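PDB 4PAG: periplasmic binding protein from Sulfurospirillum deleyianum, which probably captures an iron chelate, a cobalamin-like compound or a similar solute in the periplasm and delivers it to an ABC importer. Local coordinates for residues A[84-89]-A[112-117]; A[72-77]-A[107-112]; A[173-178]-A[193-198]; A[231-236]-A[267-272]. All coordinates share one frame; numbering follows the deposited sequence.

Contact 1 (A[84-89]-A[112-117]); sequences AILAAK and ISIPAL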
loop_
_atom_site.group_PDB
_atom_site.type_symbol
_atom_site.label_atom_id
_atom_site.label_comp_id
_atom_site.label_asym_id
_atom_site.label_seq_id
_atom_site.Cartn_x
_atom_site.Cartn_y
_atom_site.Cartn_z
ATOM N N ALA A 84 -18.342 -18.603 0.205
ATOM C CA ALA A 84 -18.911 -17.400 0.812
ATOM C C ALA A 84 -18.982 -16.242 -0.182
ATOM O O ALA A 84 -19.976 -15.515 -0.242
ATOM C CB ALA A 84 -18.091 -16.994 2.027
ATOM N N ILE A 85 -17.922 -16.069 -0.963
ATOM C CA ILE A 85 -17.922 -15.050 -2.007
ATOM C C ILE A 85 -19.082 -15.316 -2.962
ATOM O O ILE A 85 -19.892 -14.428 -3.223
ATOM C CB ILE A 85 -16.587 -15.017 -2.770
ATOM C CG1 ILE A 85 -15.476 -14.515 -1.841
ATOM C CG2 ILE A 85 -16.686 -14.107 -3.986
ATOM C CD1 ILE A 85 -14.077 -14.857 -2.312
ATOM N N LEU A 86 -19.180 -16.547 -3.453
ATOM C CA LEU A 86 -20.258 -16.900 -4.376
ATOM C C LEU A 86 -21.625 -16.647 -3.736
ATOM O O LEU A 86 -22.515 -16.077 -4.368
ATOM C CB LEU A 86 -20.137 -18.362 -4.816
ATOM C CG LEU A 86 -21.168 -18.897 -5.819
ATOM C CD1 LEU A 86 -21.284 -18.008 -7.051
ATOM C CD2 LEU A 86 -20.803 -20.322 -6.216
ATOM N N ALA A 87 -21.776 -17.051 -2.477
ATOM C CA ALA A 87 -23.050 -16.910 -1.778
ATOM C C ALA A 87 -23.426 -15.447 -1.565
ATOM O O ALA A 87 -24.603 -15.110 -1.563
ATOM C CB ALA A 87 -23.014 -17.647 -0.445
ATOM N N ALA A 88 -22.428 -14.581 -1.400
ATOM C CA ALA A 88 -22.672 -13.155 -1.133
ATOM C C ALA A 88 -23.105 -12.351 -2.360
ATOM O O ALA A 88 -23.547 -11.208 -2.219
ATOM C CB ALA A 88 -21.439 -12.518 -0.514
ATOM N N LYS A 89 -22.952 -12.930 -3.552
ATOM C CA LYS A 89 -23.475 -12.333 -4.787
ATOM C C LYS A 89 -22.976 -10.907 -5.031
ATOM O O LYS A 89 -23.778 -9.974 -5.136
ATOM C CB LYS A 89 -25.016 -12.332 -4.781
ATOM C CG LYS A 89 -25.671 -13.694 -4.577
ATOM C CD LYS A 89 -25.822 -14.465 -5.881
ATOM C CE LYS A 89 -26.544 -15.790 -5.674
ATOM N NZ LYS A 89 -27.946 -15.616 -5.200
ATOM N N ILE A 112 -15.928 -19.709 -9.723
ATOM C CA ILE A 112 -16.942 -18.847 -9.108
ATOM C C ILE A 112 -17.984 -18.358 -10.107
ATOM O O ILE A 112 -19.165 -18.271 -9.768
ATOM C CB ILE A 112 -16.280 -17.618 -8.428
ATOM C CG1 ILE A 112 -15.493 -18.052 -7.191
ATOM C CG2 ILE A 112 -17.308 -16.564 -8.036
ATOM C CD1 ILE A 112 -16.301 -18.832 -6.174
ATOM N N SER A 113 -17.545 -18.010 -11.314
ATOM C CA SER A 113 -18.445 -17.543 -12.374
ATOM C C SER A 113 -19.196 -16.252 -11.991
ATOM O O SER A 113 -20.400 -16.134 -12.196
ATOM C CB SER A 113 -19.410 -18.675 -12.788
ATOM O OG SER A 113 -20.469 -18.208 -13.604
ATOM N N ILE A 114 -18.458 -15.303 -11.414
ATOM C CA ILE A 114 -18.934 -13.933 -11.176
ATOM C C ILE A 114 -18.083 -13.027 -12.069
ATOM O O ILE A 114 -16.886 -13.267 -12.194
ATOM C CB ILE A 114 -18.742 -13.511 -9.698
ATOM C CG1 ILE A 114 -19.620 -14.354 -8.757
ATOM C CG2 ILE A 114 -19.043 -12.023 -9.501
ATOM C CD1 ILE A 114 -21.064 -13.914 -8.675
ATOM N N PRO A 115 -18.682 -11.996 -12.698
ATOM C CA PRO A 115 -17.894 -11.040 -13.489
ATOM C C PRO A 115 -16.700 -10.468 -12.714
ATOM O O PRO A 115 -16.853 -10.083 -11.558
ATOM C CB PRO A 115 -18.904 -9.928 -13.783
ATOM C CG PRO A 115 -20.216 -10.632 -13.815
ATOM C CD PRO A 115 -20.123 -11.686 -12.752
ATOM N N ALA A 116 -15.526 -10.414 -13.337
ATOM C CA ALA A 116 -14.344 -9.912 -12.636
ATOM C C ALA A 116 -13.437 -9.061 -13.519
ATOM O O ALA A 116 -13.178 -9.397 -14.682
ATOM C CB ALA A 116 -13.566 -11.066 -12.022
ATOM N N LEU A 117 -12.974 -7.949 -12.950
ATOM C CA LEU A 117 -12.040 -7.048 -13.606
ATOM C C LEU A 117 -10.753 -7.095 -12.829
ATOM O O LEU A 117 -10.750 -7.472 -11.660
ATOM C CB LEU A 117 -12.574 -5.621 -13.590
ATOM C CG LEU A 117 -14.038 -5.461 -14.014
ATOM C CD1 LEU A 117 -14.473 -4.010 -13.916
ATOM C CD2 LEU A 117 -14.248 -5.996 -15.418
#
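Ile112, on the last turn of helix 99-112, meets Leu86 with both its side chain and its backbone. Its CD1 methyl lies 4.1 Å from Leu86 CB, an apolar contact against the root of the leucine. The tip of the same leucine goes to the main chain: Leu86 CD1 lies 3.5 Å from Ile112 O, a van der Waals contact of a methyl with the carbonyl oxygen. The leucine reaches it because CG stands anti to its own backbone N (chi1 -178°), which carries the branch off the flank of helix 82-88. The CA atoms of the two residues, 6.1 Å apart, are the closest pair of CA atoms between the segments. Ser113 then breaks the helix with a positive phi and turns the chain, so that the CB of Ile114 points back toward helix 82-88. Ile114 CG1 comes within 4.4 Å of Leu86 CD1, a looser touch, and its side chain also packs on Ile93 of strand 92-96, as does that of Ile85. From Pro115 the chain draws away; Pro115 and Leu117 pair through their backbones with Ile93 as strand 116-119 joins the parallel sheet. No hydrogen bond crosses between the two segments. Held by dispersion and by the exclusion of water from one side of an otherwise exposed leucine, the contact specifies proximity more than a precise orientation.

Contact 2 (A[72-77]-A[107-112]); sequences GGWHGN and KDLARI
Trp74, whose CG stands anti to its carbonyl carbon (chi1 -66°), sends its indole toward helix 99-112, where NE1 donates to Asp108 OD2 over 2.8 Å with an N-H...O angle of 155°. The carboxylate receives it on the anti side, somewhat out of its own plane, and ring and carboxylate planes stand 40° apart. Asp108 CB lies in the indole plane at its edge, 3.6 Å from Trp74 CZ2, so the aspartate grips the rim of the ring with a methylene as well as an oxygen. From the next residue, Leu109 CD2 touches Trp74 CH2 at 4.1 Å, approaching obliquely. Replacing Trp74 by a leucine would probably leave Asp108 OD2 without this donor and open a gap beside Leu109. Farther out, Leu82 of helix 82-88 packs against both Trp74 and Asp108, Lys104 makes a long, weak ion pair with OD2, and a backbone bond to Ser26 anchors the loop that carries the tryptophan. Leu109 continues inward onto Ile93 and Thr95 of strand 92-96. The indole thus fastens loop 72-77 to the helix of a beta-alpha-beta crossover between strands 92-96 and 116-119, an arrangement characteristic of the alpha/beta lobes of periplasmic binding proteins.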
loop_
_atom_site.group_PDB
_atom_site.type_symbol
_atom_site.label_atom_id
_atom_site.label_comp_id
_atom_site.label_asym_id
_atom_site.label_seq_id
_atom_site.Cartn_x
_atom_site.Cartn_y
_atom_site.Cartn_z
ATOM N N GLY A 72 -11.644 -13.658 3.008
ATOM C CA GLY A 72 -10.383 -14.115 2.445
ATOM C C GLY A 72 -10.054 -13.403 1.148
ATOM O O GLY A 72 -10.731 -12.452 0.756
ATOM N N GLY A 73 -9.013 -13.864 0.476
ATOM C CA GLY A 73 -8.552 -13.220 -0.738
ATOM C C GLY A 73 -7.343 -13.908 -1.330
ATOM O O GLY A 73 -6.809 -14.866 -0.749
ATOM N N TRP A 74 -6.918 -13.412 -2.492
ATOM C CA TRP A 74 -5.758 -13.933 -3.200
ATOM C C TRP A 74 -4.581 -13.009 -2.934
ATOM O O TRP A 74 -4.406 -12.006 -3.630
ATOM C CB TRP A 74 -6.027 -13.987 -4.701
ATOM C CG TRP A 74 -7.083 -14.960 -5.140
ATOM C CD1 TRP A 74 -6.893 -16.257 -5.514
ATOM C CD2 TRP A 74 -8.482 -14.700 -5.291
ATOM N NE1 TRP A 74 -8.092 -16.824 -5.889
ATOM C CE2 TRP A 74 -9.083 -15.890 -5.759
ATOM C CE3 TRP A 74 -9.287 -13.582 -5.070
ATOM C CZ2 TRP A 74 -10.458 -15.991 -6.010
ATOM C CZ3 TRP A 74 -10.656 -13.681 -5.321
ATOM C CH2 TRP A 74 -11.226 -14.881 -5.786
ATOM N N HIS A 75 -3.797 -13.340 -1.912
ATOM C CA HIS A 75 -2.618 -12.557 -1.528
ATOM C C HIS A 75 -1.837 -13.315 -0.444
ATOM O O HIS A 75 -2.321 -14.313 0.104
ATOM C CB HIS A 75 -3.013 -11.151 -1.039
ATOM C CG HIS A 75 -3.989 -11.169 0.085
ATOM N ND1 HIS A 75 -3.652 -10.805 1.370
ATOM C CD2 HIS A 75 -5.286 -11.554 0.128
ATOM C CE1 HIS A 75 -4.706 -10.947 2.152
ATOM N NE2 HIS A 75 -5.709 -11.406 1.423
ATOM N N GLY A 76 -0.633 -12.841 -0.143
ATOM C CA GLY A 76 0.280 -13.539 0.766
ATOM C C GLY A 76 -0.338 -13.944 2.096
ATOM O O GLY A 76 -0.986 -13.129 2.767
ATOM N N ASN A 77 -0.147 -15.211 2.469
ATOM C CA ASN A 77 -0.638 -15.746 3.743
ATOM C C ASN A 77 -2.168 -15.722 3.867
ATOM O O ASN A 77 -2.711 -15.608 4.973
ATOM C CB ASN A 77 0.008 -15.002 4.919
ATOM C CG ASN A 77 1.521 -15.037 4.867
ATOM O OD1 ASN A 77 2.171 -14.015 4.640
ATOM N ND2 ASN A 77 2.090 -16.221 5.061
ATOM N N LYS A 107 -7.916 -19.016 -12.331
ATOM C CA LYS A 107 -8.452 -20.357 -12.055
ATOM C C LYS A 107 -9.703 -20.305 -11.175
ATOM O O LYS A 107 -10.755 -20.831 -11.542
ATOM C CB LYS A 107 -7.423 -21.224 -11.321
ATOM C CG LYS A 107 -6.203 -21.678 -12.104
ATOM C CD LYS A 107 -5.469 -22.769 -11.314
ATOM C CE LYS A 107 -3.950 -22.674 -11.400
ATOM N NZ LYS A 107 -3.410 -22.990 -12.755
ATOM N N ASP A 108 -9.572 -19.686 -10.006
ATOM C CA ASP A 108 -10.654 -19.666 -9.017
ATOM C C ASP A 108 -11.858 -18.838 -9.458
ATOM O O ASP A 108 -13.001 -19.172 -9.128
ATOM C CB ASP A 108 -10.152 -19.123 -7.673
ATOM C CG ASP A 108 -9.161 -20.049 -6.995
ATOM O OD1 ASP A 108 -8.980 -21.197 -7.451
ATOM O OD2 ASP A 108 -8.554 -19.620 -5.991
ATOM N N LEU A 109 -11.606 -17.742 -10.170
ATOM C CA LEU A 109 -12.693 -16.916 -10.695
ATOM C C LEU A 109 -13.547 -17.685 -11.699
ATOM O O LEU A 109 -14.758 -17.489 -11.749
ATOM C CB LEU A 109 -12.157 -15.649 -11.359
ATOM C CG LEU A 109 -11.616 -14.534 -10.461
ATOM C CD1 LEU A 109 -11.027 -13.462 -11.361
ATOM C CD2 LEU A 109 -12.667 -13.948 -9.529
ATOM N N ALA A 110 -12.916 -18.549 -12.494
ATOM C CA ALA A 110 -13.642 -19.404 -13.438
ATOM C C ALA A 110 -14.627 -20.298 -12.689
ATOM O O ALA A 110 -15.777 -20.458 -13.086
ATOM C CB ALA A 110 -12.673 -20.250 -14.248
ATOM N N ARG A 111 -14.156 -20.865 -11.590
ATOM C CA ARG A 111 -14.979 -21.703 -10.731
ATOM C C ARG A 111 -16.173 -20.946 -10.150
ATOM O O ARG A 111 -17.283 -21.473 -10.111
ATOM C CB ARG A 111 -14.100 -22.251 -9.617
ATOM C CG ARG A 111 -14.790 -23.157 -8.629
ATOM C CD ARG A 111 -13.750 -23.657 -7.659
ATOM N NE ARG A 111 -14.348 -24.167 -6.442
ATOM C CZ ARG A 111 -13.650 -24.543 -5.376
ATOM N NH1 ARG A 111 -12.319 -24.465 -5.379
ATOM N NH2 ARG A 111 -14.287 -24.996 -4.305
ATOM N N ILE A 112 -15.928 -19.709 -9.723
ATOM C CA ILE A 112 -16.942 -18.847 -9.108
ATOM C C ILE A 112 -17.984 -18.358 -10.107
ATOM O O ILE A 112 -19.165 -18.271 -9.768
ATOM C CB ILE A 112 -16.280 -17.618 -8.428
ATOM C CG1 ILE A 112 -15.493 -18.052 -7.191
ATOM C CG2 ILE A 112 -17.308 -16.564 -8.036
ATOM C CD1 ILE A 112 -16.301 -18.832 -6.174
#

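Contact 3 (A[173-178]-A[193-198]); sequences VYYAEG and EPLALA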
loop_
_atom_site.group_PDB
_atom_site.type_symbol
_atom_site.label_atom_id
_atom_site.label_comp_id
_atom_site.label_asym_id
_atom_site.label_seq_id
_atom_site.Cartn_x
_atom_site.Cartn_y
_atom_site.Cartn_z
ATOM N N VAL A 173 19.170 2.964 1.486
ATOM C CA VAL A 173 18.140 2.618 2.452
ATOM C C VAL A 173 17.990 1.095 2.588
ATOM O O VAL A 173 18.033 0.352 1.598
ATOM C CB VAL A 173 16.786 3.321 2.119
ATOM C CG1 VAL A 173 16.305 3.012 0.709
ATOM C CG2 VAL A 173 15.704 2.956 3.126
ATOM N N TYR A 174 17.835 0.649 3.833
ATOM C CA TYR A 174 17.543 -0.732 4.161
ATOM C C TYR A 174 16.125 -0.808 4.703
ATOM O O TYR A 174 15.764 -0.088 5.629
ATOM C CB TYR A 174 18.532 -1.269 5.202
ATOM C CG TYR A 174 18.225 -2.679 5.646
ATOM C CD1 TYR A 174 18.313 -3.739 4.751
ATOM C CD2 TYR A 174 17.819 -2.954 6.948
ATOM C CE1 TYR A 174 18.017 -5.029 5.141
ATOM C CE2 TYR A 174 17.520 -4.249 7.351
ATOM C CZ TYR A 174 17.625 -5.280 6.438
ATOM O OH TYR A 174 17.345 -6.564 6.805
ATOM N N TYR A 175 15.317 -1.677 4.106
ATOM C CA TYR A 175 13.947 -1.902 4.553
ATOM C C TYR A 175 13.954 -3.070 5.528
ATOM O O TYR A 175 14.141 -4.217 5.129
ATOM C CB TYR A 175 13.060 -2.195 3.342
ATOM C CG TYR A 175 11.587 -2.407 3.624
ATOM C CD1 TYR A 175 10.942 -1.775 4.685
ATOM C CD2 TYR A 175 10.833 -3.230 2.799
ATOM C CE1 TYR A 175 9.586 -1.969 4.920
ATOM C CE2 TYR A 175 9.485 -3.431 3.023
ATOM C CZ TYR A 175 8.861 -2.808 4.085
ATOM O OH TYR A 175 7.514 -3.037 4.295
ATOM N N ALA A 176 13.789 -2.771 6.814
ATOM C CA ALA A 176 13.932 -3.787 7.853
ATOM C C ALA A 176 12.579 -4.367 8.202
ATOM O O ALA A 176 11.733 -3.689 8.767
ATOM C CB ALA A 176 14.590 -3.199 9.088
ATOM N N GLU A 177 12.386 -5.636 7.868
ATOM C CA GLU A 177 11.132 -6.319 8.123
ATOM C C GLU A 177 11.327 -7.404 9.168
ATOM O O GLU A 177 12.460 -7.777 9.486
ATOM C CB GLU A 177 10.606 -6.916 6.824
ATOM C CG GLU A 177 10.218 -5.870 5.794
ATOM C CD GLU A 177 9.714 -6.513 4.519
ATOM O OE1 GLU A 177 10.554 -7.148 3.833
ATOM O OE2 GLU A 177 8.497 -6.396 4.222
ATOM N N GLY A 178 10.213 -7.883 9.716
ATOM C CA GLY A 178 10.221 -8.904 10.744
ATOM C C GLY A 178 10.595 -8.384 12.120
ATOM O O GLY A 178 11.019 -7.240 12.290
ATOM N N GLU A 193 8.454 -0.992 -3.647
ATOM C CA GLU A 193 8.274 0.019 -4.700
ATOM C C GLU A 193 8.312 1.501 -4.255
ATOM O O GLU A 193 8.979 2.299 -4.914
ATOM C CB GLU A 193 6.978 -0.262 -5.481
ATOM C CG GLU A 193 6.770 0.622 -6.701
ATOM C CD GLU A 193 5.883 1.834 -6.443
ATOM O OE1 GLU A 193 5.295 1.951 -5.340
ATOM O OE2 GLU A 193 5.751 2.677 -7.363
ATOM N N PRO A 194 7.599 1.875 -3.164
ATOM C CA PRO A 194 7.579 3.291 -2.805
ATOM C C PRO A 194 8.923 3.796 -2.282
ATOM O O PRO A 194 9.186 4.994 -2.338
ATOM C CB PRO A 194 6.519 3.369 -1.706
ATOM C CG PRO A 194 6.423 1.994 -1.156
ATOM C CD PRO A 194 6.686 1.090 -2.312
ATOM N N LEU A 195 9.760 2.886 -1.792
ATOM C CA LEU A 195 11.115 3.254 -1.367
ATOM C C LEU A 195 11.949 3.701 -2.571
ATOM O O LEU A 195 12.694 4.678 -2.496
ATOM C CB LEU A 195 11.780 2.092 -0.637
ATOM C CG LEU A 195 11.101 1.697 0.682
ATOM C CD1 LEU A 195 11.364 0.240 1.036
ATOM C CD2 LEU A 195 11.589 2.594 1.796
ATOM N N ALA A 196 11.810 2.992 -3.684
ATOM C CA ALA A 196 12.481 3.373 -4.932
ATOM C C ALA A 196 11.835 4.606 -5.560
ATOM O O ALA A 196 12.527 5.468 -6.103
ATOM C CB ALA A 196 12.460 2.212 -5.910
ATOM N N LEU A 197 10.508 4.691 -5.482
ATOM C CA LEU A 197 9.776 5.844 -6.020
ATOM C C LEU A 197 10.147 7.145 -5.303
ATOM O O LEU A 197 10.129 8.229 -5.898
ATOM C CB LEU A 197 8.273 5.608 -5.898
ATOM C CG LEU A 197 7.375 6.530 -6.715
ATOM C CD1 LEU A 197 7.540 6.250 -8.202
ATOM C CD2 LEU A 197 5.923 6.355 -6.285
ATOM N N ALA A 198 10.489 7.022 -4.025
ATOM C CA ALA A 198 10.911 8.155 -3.218
ATOM C C ALA A 198 12.380 8.553 -3.435
ATOM O O ALA A 198 12.856 9.472 -2.792
ATOM C CB ALA A 198 10.675 7.841 -1.751
#
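The phenolic oxygen of Tyr175 is gripped by two groups, hydrogen-bonding to Asp270 OD2 and to Gln233 NE2, and these bonds fix the far end of a ring whose near end packs against Leu195. With CG anti to the backbone N (chi1 -178°), the tyrosine projects from strand 172-176 toward helix 193-197. Leu195 CD1 comes in obliquely at the root of the ring, 3.7 Å from Tyr175 CG and 3.8 Å from Tyr175 CB. The methyl is 4.2 Å from the ring centroid and 29° off the normal, an off-centre CH-pi contact, and the two side chains cross at about a right angle. Glu177 CG rests 3.7 Å above the ring plane, displaced toward the rim, so the phenol has the methyl and the glutamate methylene on opposite sides of its plane. Strand 172-176, helix 193-197 and strand 201-202 form a beta-alpha-beta crossover, the two strands lying side by side and parallel, and Leu195 is the side chain through which the short helix packs on the sheet. Its fork is shared out: as CD1 serves the tyrosine, CD2 approaches Val173 CG2 at 4.3 Å. Val173 and Tyr175 lie two apart on the strand and therefore face the helix together, while the CB of Tyr174 points away from it. Around this buried apolar patch, Ile231 of strand 229-232, Leu202 of strand 201-202 and Ile284 of helix 277-288 also touch Leu195. The Glu177 carboxylate forms a salt bridge with Arg271, and the Tyr175 side chain stands about 11 Å from the bound histidine.

Contact 4 (A[231-236]-A[267-272]); sequences IVQNPT and NWTDRP. With HIS (histidine), chain E.
Two buried amides, of Gln233 and Asn267, form the tight part of this contact. With CG anti to its backbone N (chi1 -161°), Asn267 brings ND2 to Gln233 OE1, donating over 2.8 Å in an almost straight bond of 176°; the oxygen lies in the asparagine amide plane, but the donor sits well above the glutamine carbonyl plane, and the amides are turned 61° against each other. Consistent with that twist, the return bond from Gln233 NE2 to Asn267 OD1 is weak, at 3.4 Å; NE2 has a further partner in Tyr175 OH. Asn267 OD1 chiefly serves its own loop, accepting from Thr269 N at 3.0 Å, in an Asx turn, and from Asp270 N at 3.1 Å. Exchanging Asn267 for an alanine would probably leave Gln233 OE1 without this donor and the 267-270 turn freer to move. Elsewhere the touch is slight: Asp270 CB lies 4.0 Å from Gln233 NE2. Beyond Gln233 the first segment turns to the ligand and the surface: partly exposed Pro235 brings CG to 3.8 Å from O of the bound histidine, and Lys263 NZ bonds both ligand and Gln233 O. Strand 229-232 and helix 235-243 are here joined to the loop before helix 277-288.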
loop_
_atom_site.group_PDB
_atom_site.type_symbol
_atom_site.label_atom_id
_atom_site.label_comp_id
_atom_site.label_asym_id
_atom_site.label_seq_id
_atom_site.Cartn_x
_atom_site.Cartn_y
_atom_site.Cartn_z
ATOM N N ILE A 231 14.302 1.991 7.248
ATOM C CA ILE A 231 12.852 2.060 7.365
ATOM C C ILE A 231 12.374 0.744 7.961
ATOM O O ILE A 231 12.663 -0.324 7.419
ATOM C CB ILE A 231 12.198 2.289 5.985
ATOM C CG1 ILE A 231 12.699 3.591 5.340
ATOM C CG2 ILE A 231 10.678 2.308 6.097
ATOM C CD1 ILE A 231 12.413 4.855 6.126
ATOM N N VAL A 232 11.630 0.837 9.062
ATOM C CA VAL A 232 11.264 -0.301 9.901
ATOM C C VAL A 232 9.749 -0.533 9.906
ATOM O O VAL A 232 8.964 0.397 10.096
ATOM C CB VAL A 232 11.717 -0.048 11.358
ATOM C CG1 VAL A 232 11.249 -1.169 12.272
ATOM C CG2 VAL A 232 13.236 0.138 11.431
ATOM N N GLN A 233 9.339 -1.783 9.723
ATOM C CA GLN A 233 7.914 -2.125 9.719
ATOM C C GLN A 233 7.437 -2.474 11.141
ATOM O O GLN A 233 6.405 -1.986 11.601
ATOM C CB GLN A 233 7.691 -3.279 8.730
ATOM C CG GLN A 233 6.388 -3.344 7.945
ATOM C CD GLN A 233 5.733 -2.012 7.610
ATOM O OE1 GLN A 233 5.054 -1.445 8.441
ATOM N NE2 GLN A 233 5.860 -1.562 6.364
ATOM N N ASN A 234 8.201 -3.287 11.856
ATOM C CA ASN A 234 7.720 -3.854 13.120
ATOM C C ASN A 234 8.136 -3.023 14.344
ATOM O O ASN A 234 9.325 -2.737 14.546
ATOM C CB ASN A 234 8.159 -5.320 13.241
ATOM C CG ASN A 234 7.438 -6.237 12.238
ATOM O OD1 ASN A 234 6.843 -5.772 11.257
ATOM N ND2 ASN A 234 7.478 -7.543 12.492
ATOM N N PRO A 235 7.158 -2.619 15.167
ATOM C CA PRO A 235 7.508 -1.791 16.322
ATOM C C PRO A 235 8.444 -2.475 17.320
ATOM O O PRO A 235 9.224 -1.777 17.960
ATOM C CB PRO A 235 6.153 -1.473 16.969
ATOM C CG PRO A 235 5.209 -2.490 16.441
ATOM C CD PRO A 235 5.705 -2.858 15.075
ATOM N N THR A 236 8.398 -3.808 17.440
ATOM C CA THR A 236 9.330 -4.509 18.352
ATOM C C THR A 236 10.774 -4.342 17.877
ATOM O O THR A 236 11.680 -4.141 18.688
ATOM C CB THR A 236 9.040 -6.026 18.549
ATOM O OG1 THR A 236 9.396 -6.771 17.369
ATOM C CG2 THR A 236 7.593 -6.272 18.889
ATOM N N ASN A 267 -1.519 0.712 6.365
ATOM C CA ASN A 267 -0.063 0.879 6.296
ATOM C C ASN A 267 0.339 1.840 5.175
ATOM O O ASN A 267 -0.180 1.756 4.052
ATOM C CB ASN A 267 0.580 -0.480 6.078
ATOM C CG ASN A 267 2.052 -0.501 6.437
ATOM O OD1 ASN A 267 2.903 0.038 5.706
ATOM N ND2 ASN A 267 2.371 -1.148 7.550
ATOM N N TRP A 268 1.261 2.755 5.482
ATOM C CA TRP A 268 1.683 3.772 4.529
ATOM C C TRP A 268 2.548 3.238 3.383
ATOM O O TRP A 268 2.643 3.902 2.357
ATOM C CB TRP A 268 2.425 4.928 5.231
ATOM C CG TRP A 268 1.532 5.876 5.980
ATOM C CD1 TRP A 268 0.252 5.645 6.406
ATOM C CD2 TRP A 268 1.863 7.197 6.420
ATOM N NE1 TRP A 268 -0.233 6.741 7.059
ATOM C CE2 TRP A 268 0.735 7.707 7.089
ATOM C CE3 TRP A 268 3.005 8.000 6.311
ATOM C CZ2 TRP A 268 0.711 8.990 7.644
ATOM C CZ3 TRP A 268 2.976 9.268 6.865
ATOM C CH2 TRP A 268 1.842 9.745 7.522
ATOM N N THR A 269 3.173 2.069 3.533
ATOM C CA THR A 269 4.108 1.586 2.490
ATOM C C THR A 269 3.965 0.138 2.000
ATOM O O THR A 269 4.395 -0.159 0.885
ATOM C CB THR A 269 5.591 1.831 2.885
ATOM O OG1 THR A 269 6.008 0.884 3.877
ATOM C CG2 THR A 269 5.785 3.235 3.420
ATOM N N ASP A 270 3.357 -0.750 2.787
ATOM C CA ASP A 270 3.396 -2.189 2.491
ATOM C C ASP A 270 2.436 -2.979 3.403
ATOM O O ASP A 270 1.992 -2.467 4.425
ATOM C CB ASP A 270 4.836 -2.679 2.696
ATOM C CG ASP A 270 5.098 -4.047 2.108
ATOM O OD1 ASP A 270 4.319 -4.508 1.245
ATOM O OD2 ASP A 270 6.114 -4.662 2.504
ATOM N N ARG A 271 2.102 -4.215 3.025
ATOM C CA ARG A 271 1.357 -5.121 3.899
ATOM C C ARG A 271 -0.012 -4.532 4.273
ATOM O O ARG A 271 -0.382 -4.505 5.442
ATOM C CB ARG A 271 2.172 -5.442 5.176
ATOM C CG ARG A 271 3.630 -5.802 4.946
ATOM C CD ARG A 271 3.818 -7.049 4.084
ATOM N NE ARG A 271 5.206 -7.189 3.644
ATOM C CZ ARG A 271 5.711 -8.257 3.021
ATOM N NH1 ARG A 271 4.966 -9.328 2.774
ATOM N NH2 ARG A 271 6.983 -8.258 2.651
ATOM N N PRO A 272 -0.790 -4.090 3.269
ATOM C CA PRO A 272 -0.595 -4.247 1.837
ATOM C C PRO A 272 0.045 -3.065 1.100
ATOM O O PRO A 272 -0.012 -1.928 1.571
ATOM C CB PRO A 272 -2.028 -4.363 1.336
ATOM C CG PRO A 272 -2.768 -3.409 2.226
ATOM C CD PRO A 272 -2.103 -3.495 3.569
HETATM N N HIS E . 4.097 3.106 16.619
HETATM C CA HIS E . 3.264 2.666 15.466
HETATM C C HIS E . 3.247 1.147 15.364
HETATM O O HIS E . 3.876 0.503 14.512
HETATM C CB HIS E . 3.761 3.287 14.167
HETATM C CG HIS E . 4.015 4.759 14.262
HETATM N ND1 HIS E . 4.962 5.406 13.497
HETATM C CD2 HIS E . 3.446 5.710 15.039
HETATM C CE1 HIS E . 4.958 6.694 13.790
HETATM N NE2 HIS E . 4.048 6.905 14.723
HETATM O OXT HIS E . 2.581 0.527 16.177
#

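How the contacts relate
From the N terminus, contact 2 opens first, at 72-77, and contact 1 opens at 84-89; contact 2 closes at 107-112 and contact 1 at 112-117, so the two loops cross and share Ile112. They touch where Ala116 CB packs on Leu109 CD1; together they tie loop 72-77 and helix 82-88 to helix 99-112 and the start of strand 116-119. Contact 3 then closes a short loop, and contact 4 follows in series with a longer one. Strands 172-176 and 229-232 are neighbours in the four-stranded sheet, and Ala176 N lies 2.8 Å from Ile231 O. Contacts 1 and 3 lie on opposite sides of the chain's centre, their centres about 35 Å apart.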